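Local coordinates for sensor protein (Geobacter sulfurreducens, PDB 3H7M), which is a histidine kinase that probably autophosphorylates from ATP in response to signals, seen here through its sensor domain, which resembles periplasmic solute-binding proteins, at residues Tyr36-Thr41 and Val73-Ser78; Ile87-Pro92 and Gly194-Gln199. All blocks are in the same frame, centred on the assembly; numbering follows the deposited sequence.

Contact 1: Tyr36-Thr41 and Val73-Ser78; sequences YNVELT and VLQGIS
Q75 reaches from the corner of strand 73-78 to N37 and T41 near the start of helix 36-48, joining sheet and helix within the periplasmic-binding-protein-like fold of this sensor domain. Its chain is extended beyond CG, and the terminal amide lies against N37, whose CB sits 3.5 Å from both Q75 CD and Q75 NE2. With CG beside its own backbone N (chi1 -63°), N37 carries its amide on toward G76, and N37 ND2 comes within 3.6 Å of G76 CA. The lack of a side chain at G76 leaves room for that amide nitrogen. Both amides share an outside partner: Q75 NE2 and N37 ND2 each donate to E25 OE1, which is consistent with both amide nitrogens being turned toward that carboxylate; N37 ND2 also bonds to Y193 OH. The amide of Q75 is thus held at its nitrogen end, while V38 CG2 packs 3.8 Å from Q75 NE2. At the oxygen end, T41 crosses Q75 at roughly a right angle. T41 OG1 probably hydrogen-bonds to Y195 OH, and within the contact Q75 OE1, 2.9 Å from T41 OG1, and N37 O, 3.1 Å from T41 OG1, are alternative acceptors for its one proton.

Contact 2: Ile87-Pro92 and Gly194-Gln199; sequences IDFTPP and GYAVRQ. With NA (sodium ion), chain B.
Antiparallel pairing of strands 87-103 and 181-198 in the mixed sheet of the solute-binding-protein-like fold brings D88 and Q199 together at a sodium site. D88 and V197 form a hydrogen-bonded pair: D88 N donates to V197 O at 2.9 Å, nearly in line with the carbonyl, and V197 N returns a bond to D88 O. At the strand end, the sodium ion is bound by D88 OD1 at 2.7 Å and by Q199 OE1 at 2.9 Å, with A84 O and a water as further ligands. The cation lets these two side-chain oxygens approach to 2.8 Å (D88 OD1 to Q199 OE1), the carboxylate and amide planes being 28° apart. Q199 gets there by bending at chi2 (107°), while D88 OD2 accepts from G200 N. On the face bearing F89 and A196, the methyl A196 CB lies over one side of the F89 ring, offset toward its rim, and touches I87 CD1 at 3.8 Å. Further along, T90 N donates to Y195 O from above the carbonyl plane. T90 OG1 bonds to P91 O at 2.8 Å and also lies near the plane of the Y195 ring, at its edge. Replacing T90 with a valine would probably leave P91 O without its hydroxyl donor and the turn into P92 less firmly held. Helix 202-218 packs on T90 and V197, F208 stacks on the Y195 ring, helix 62-67 meets I87, and strand 73-78 adjoins the other edge of strand 181-198.

How the contacts relate
Contacts 1 and 2 follow one another in the sequence, with centres about 10 Å apart, and meet through neighbouring strands of one sheet. Strand 73-78 pairs with strand 181-198 through L74 N and A196 O, 2.9 Å apart, so the corner carrying Q75 is tied to the partner of strand 87-103. A second link runs through side chains: T41 OG1 of contact 1 and Y195 OH of contact 2 are 2.8 Å apart, probably hydrogen-bonded, connecting helix 36-48 to the sheet. H93, just beyond segment 87-92, meets the rings of both Y36 and Y195. The sodium ion belongs to contact 2 alone, at the strand end remote from G194.

Contact 1: Tyr36-Thr41 and Val73-Ser78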
# COMPACT_ATOMS: atom_id res chain seq x y z
N TYR A 36 4.76 4.74 8.14
CA TYR A 36 6.06 4.50 7.54
C TYR A 36 6.29 5.44 6.33
O TYR A 36 7.28 6.15 6.28
CB TYR A 36 6.15 3.03 7.11
CG TYR A 36 7.36 2.64 6.29
CD1 TYR A 36 7.24 2.32 4.93
CD2 TYR A 36 8.62 2.53 6.88
CE1 TYR A 36 8.37 1.89 4.17
CE2 TYR A 36 9.74 2.11 6.15
CZ TYR A 36 9.61 1.79 4.79
OH TYR A 36 10.70 1.31 4.08
N ASN A 37 5.35 5.46 5.39
CA ASN A 37 5.47 6.29 4.20
C ASN A 37 5.66 7.75 4.56
O ASN A 37 6.56 8.43 4.05
CB ASN A 37 4.22 6.15 3.30
CG ASN A 37 4.03 4.72 2.74
OD1 ASN A 37 4.84 3.82 2.96
ND2 ASN A 37 2.95 4.52 2.00
N VAL A 38 4.82 8.22 5.47
CA VAL A 38 4.83 9.61 5.94
C VAL A 38 6.18 9.99 6.55
O VAL A 38 6.78 11.01 6.21
CB VAL A 38 3.67 9.78 6.97
CG1 VAL A 38 3.74 11.12 7.68
CG2 VAL A 38 2.35 9.68 6.22
N GLU A 39 6.66 9.16 7.43
CA GLU A 39 7.92 9.40 8.07
C GLU A 39 9.04 9.42 7.01
O GLU A 39 9.96 10.24 7.04
CB GLU A 39 8.16 8.28 9.07
CG GLU A 39 8.90 8.71 10.29
CD GLU A 39 8.60 7.81 11.47
OE1 GLU A 39 7.38 7.58 11.71
OE2 GLU A 39 9.56 7.37 12.14
N LEU A 40 8.94 8.50 6.06
CA LEU A 40 9.91 8.40 4.98
C LEU A 40 9.88 9.68 4.14
O LEU A 40 10.90 10.31 3.87
CB LEU A 40 9.57 7.19 4.12
CG LEU A 40 10.75 6.29 3.74
CD1 LEU A 40 11.62 6.02 4.97
CD2 LEU A 40 10.21 4.98 3.18
N THR A 41 8.69 10.07 3.73
CA THR A 41 8.51 11.27 2.96
C THR A 41 8.99 12.51 3.71
O THR A 41 9.66 13.35 3.14
CB THR A 41 7.07 11.46 2.59
OG1 THR A 41 6.69 10.44 1.68
CG2 THR A 41 6.85 12.85 1.95
N VAL A 73 2.73 13.58 -6.23
CA VAL A 73 3.39 12.29 -6.05
C VAL A 73 2.64 11.37 -5.08
O VAL A 73 1.90 11.83 -4.20
CB VAL A 73 4.81 12.51 -5.50
CG1 VAL A 73 4.75 13.39 -4.26
CG2 VAL A 73 5.47 11.19 -5.17
N LEU A 74 2.84 10.07 -5.26
CA LEU A 74 2.22 9.09 -4.40
C LEU A 74 3.39 8.45 -3.69
O LEU A 74 4.32 7.96 -4.34
CB LEU A 74 1.45 8.05 -5.21
CG LEU A 74 0.28 8.61 -6.04
CD1 LEU A 74 -0.49 7.44 -6.60
CD2 LEU A 74 -0.64 9.49 -5.21
N GLN A 75 3.35 8.46 -2.36
CA GLN A 75 4.43 7.92 -1.54
C GLN A 75 4.46 6.42 -1.41
O GLN A 75 5.48 5.85 -1.06
CB GLN A 75 4.41 8.53 -0.12
CG GLN A 75 3.02 8.83 0.43
CD GLN A 75 3.01 9.15 1.92
OE1 GLN A 75 3.94 9.78 2.45
NE2 GLN A 75 1.95 8.75 2.60
N GLY A 76 3.34 5.77 -1.69
CA GLY A 76 3.31 4.33 -1.54
C GLY A 76 2.45 3.59 -2.54
O GLY A 76 1.25 3.41 -2.34
N ILE A 77 3.07 3.15 -3.63
CA ILE A 77 2.32 2.44 -4.63
C ILE A 77 3.14 1.30 -5.19
O ILE A 77 4.35 1.40 -5.40
CB ILE A 77 1.90 3.38 -5.75
CG1 ILE A 77 1.16 2.59 -6.83
CG2 ILE A 77 3.11 4.09 -6.32
CD1 ILE A 77 0.56 3.46 -7.91
N SER A 78 2.45 0.18 -5.40
CA SER A 78 3.06 -1.03 -5.92
C SER A 78 3.30 -0.93 -7.42
O SER A 78 2.48 -0.39 -8.16
CB SER A 78 2.17 -2.24 -5.62
OG SER A 78 2.27 -2.62 -4.25

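Contact 2: Ile87-Pro92 and Gly194-Gln199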
# COMPACT_ATOMS: atom_id res chain seq x y z
N ILE A 87 2.74 6.17 -15.24
CA ILE A 87 3.40 6.94 -14.20
C ILE A 87 4.80 6.39 -14.04
O ILE A 87 5.08 5.26 -14.44
CB ILE A 87 2.66 6.84 -12.85
CG1 ILE A 87 2.71 5.40 -12.33
CG2 ILE A 87 1.22 7.30 -13.01
CD1 ILE A 87 2.03 5.21 -10.98
N ASP A 88 5.69 7.17 -13.46
CA ASP A 88 7.05 6.69 -13.29
C ASP A 88 7.29 6.37 -11.84
O ASP A 88 6.90 7.13 -10.95
CB ASP A 88 8.05 7.73 -13.81
CG ASP A 88 7.74 8.18 -15.24
OD1 ASP A 88 7.15 7.38 -16.00
OD2 ASP A 88 8.09 9.32 -15.61
N PHE A 89 7.90 5.22 -11.60
CA PHE A 89 8.19 4.77 -10.25
C PHE A 89 9.64 4.97 -9.93
O PHE A 89 10.51 4.82 -10.80
CB PHE A 89 7.91 3.28 -10.10
CG PHE A 89 6.47 2.92 -10.23
CD1 PHE A 89 5.80 3.09 -11.44
CD2 PHE A 89 5.76 2.39 -9.14
CE1 PHE A 89 4.46 2.75 -11.58
CE2 PHE A 89 4.41 2.04 -9.27
CZ PHE A 89 3.76 2.22 -10.49
N THR A 90 9.91 5.30 -8.67
CA THR A 90 11.28 5.46 -8.23
C THR A 90 11.61 4.04 -7.79
O THR A 90 10.76 3.17 -7.87
CB THR A 90 11.34 6.33 -6.99
OG1 THR A 90 10.54 5.73 -5.95
CG2 THR A 90 10.84 7.73 -7.29
N PRO A 91 12.85 3.78 -7.38
CA PRO A 91 13.08 2.41 -6.93
C PRO A 91 12.11 2.29 -5.74
O PRO A 91 11.67 3.31 -5.19
CB PRO A 91 14.54 2.43 -6.48
CG PRO A 91 15.15 3.45 -7.37
CD PRO A 91 14.12 4.54 -7.46
N PRO A 92 11.79 1.07 -5.31
CA PRO A 92 10.87 0.86 -4.17
C PRO A 92 11.50 1.08 -2.80
O PRO A 92 12.70 0.86 -2.62
CB PRO A 92 10.44 -0.58 -4.36
CG PRO A 92 11.74 -1.23 -4.82
CD PRO A 92 12.31 -0.22 -5.82
N GLY A 194 6.69 1.87 -3.62
CA GLY A 194 7.48 3.08 -3.44
C GLY A 194 6.85 4.33 -3.98
O GLY A 194 5.63 4.38 -4.19
N TYR A 195 7.64 5.38 -4.19
CA TYR A 195 7.04 6.60 -4.71
C TYR A 195 6.79 6.48 -6.20
O TYR A 195 7.34 5.61 -6.88
CB TYR A 195 7.93 7.82 -4.46
CG TYR A 195 8.21 8.10 -3.01
CD1 TYR A 195 9.20 7.41 -2.32
CD2 TYR A 195 7.45 9.04 -2.32
CE1 TYR A 195 9.44 7.65 -0.99
CE2 TYR A 195 7.68 9.29 -0.98
CZ TYR A 195 8.68 8.59 -0.32
OH TYR A 195 8.88 8.81 1.03
N ALA A 196 5.94 7.37 -6.69
CA ALA A 196 5.58 7.44 -8.09
C ALA A 196 5.08 8.86 -8.40
O ALA A 196 4.44 9.50 -7.56
CB ALA A 196 4.53 6.43 -8.41
N VAL A 197 5.41 9.35 -9.60
CA VAL A 197 5.02 10.68 -10.07
C VAL A 197 4.51 10.58 -11.50
O VAL A 197 4.69 9.55 -12.15
CB VAL A 197 6.22 11.65 -10.07
CG1 VAL A 197 6.46 12.18 -8.67
CG2 VAL A 197 7.46 10.93 -10.58
N ARG A 198 3.87 11.65 -12.00
CA ARG A 198 3.33 11.68 -13.36
C ARG A 198 4.36 11.29 -14.42
O ARG A 198 5.52 11.69 -14.33
CB ARG A 198 2.78 13.07 -13.70
CG ARG A 198 1.42 13.38 -13.12
CD ARG A 198 0.90 14.74 -13.57
NE ARG A 198 1.71 15.84 -13.04
CZ ARG A 198 1.78 16.16 -11.75
NH1 ARG A 198 1.09 15.47 -10.85
NH2 ARG A 198 2.55 17.17 -11.36
N GLN A 199 3.93 10.52 -15.41
CA GLN A 199 4.79 10.08 -16.51
C GLN A 199 5.57 11.28 -17.07
O GLN A 199 4.99 12.32 -17.34
CB GLN A 199 3.94 9.47 -17.62
CG GLN A 199 4.71 8.68 -18.68
CD GLN A 199 4.50 7.19 -18.53
OE1 GLN A 199 5.15 6.53 -17.72
NE2 GLN A 199 3.56 6.65 -19.30
NA NA B . 7.16 4.80 -16.62
O HOH W 1 8.04 3.26 -6.62
O HOH W 2 7.06 4.57 -19.59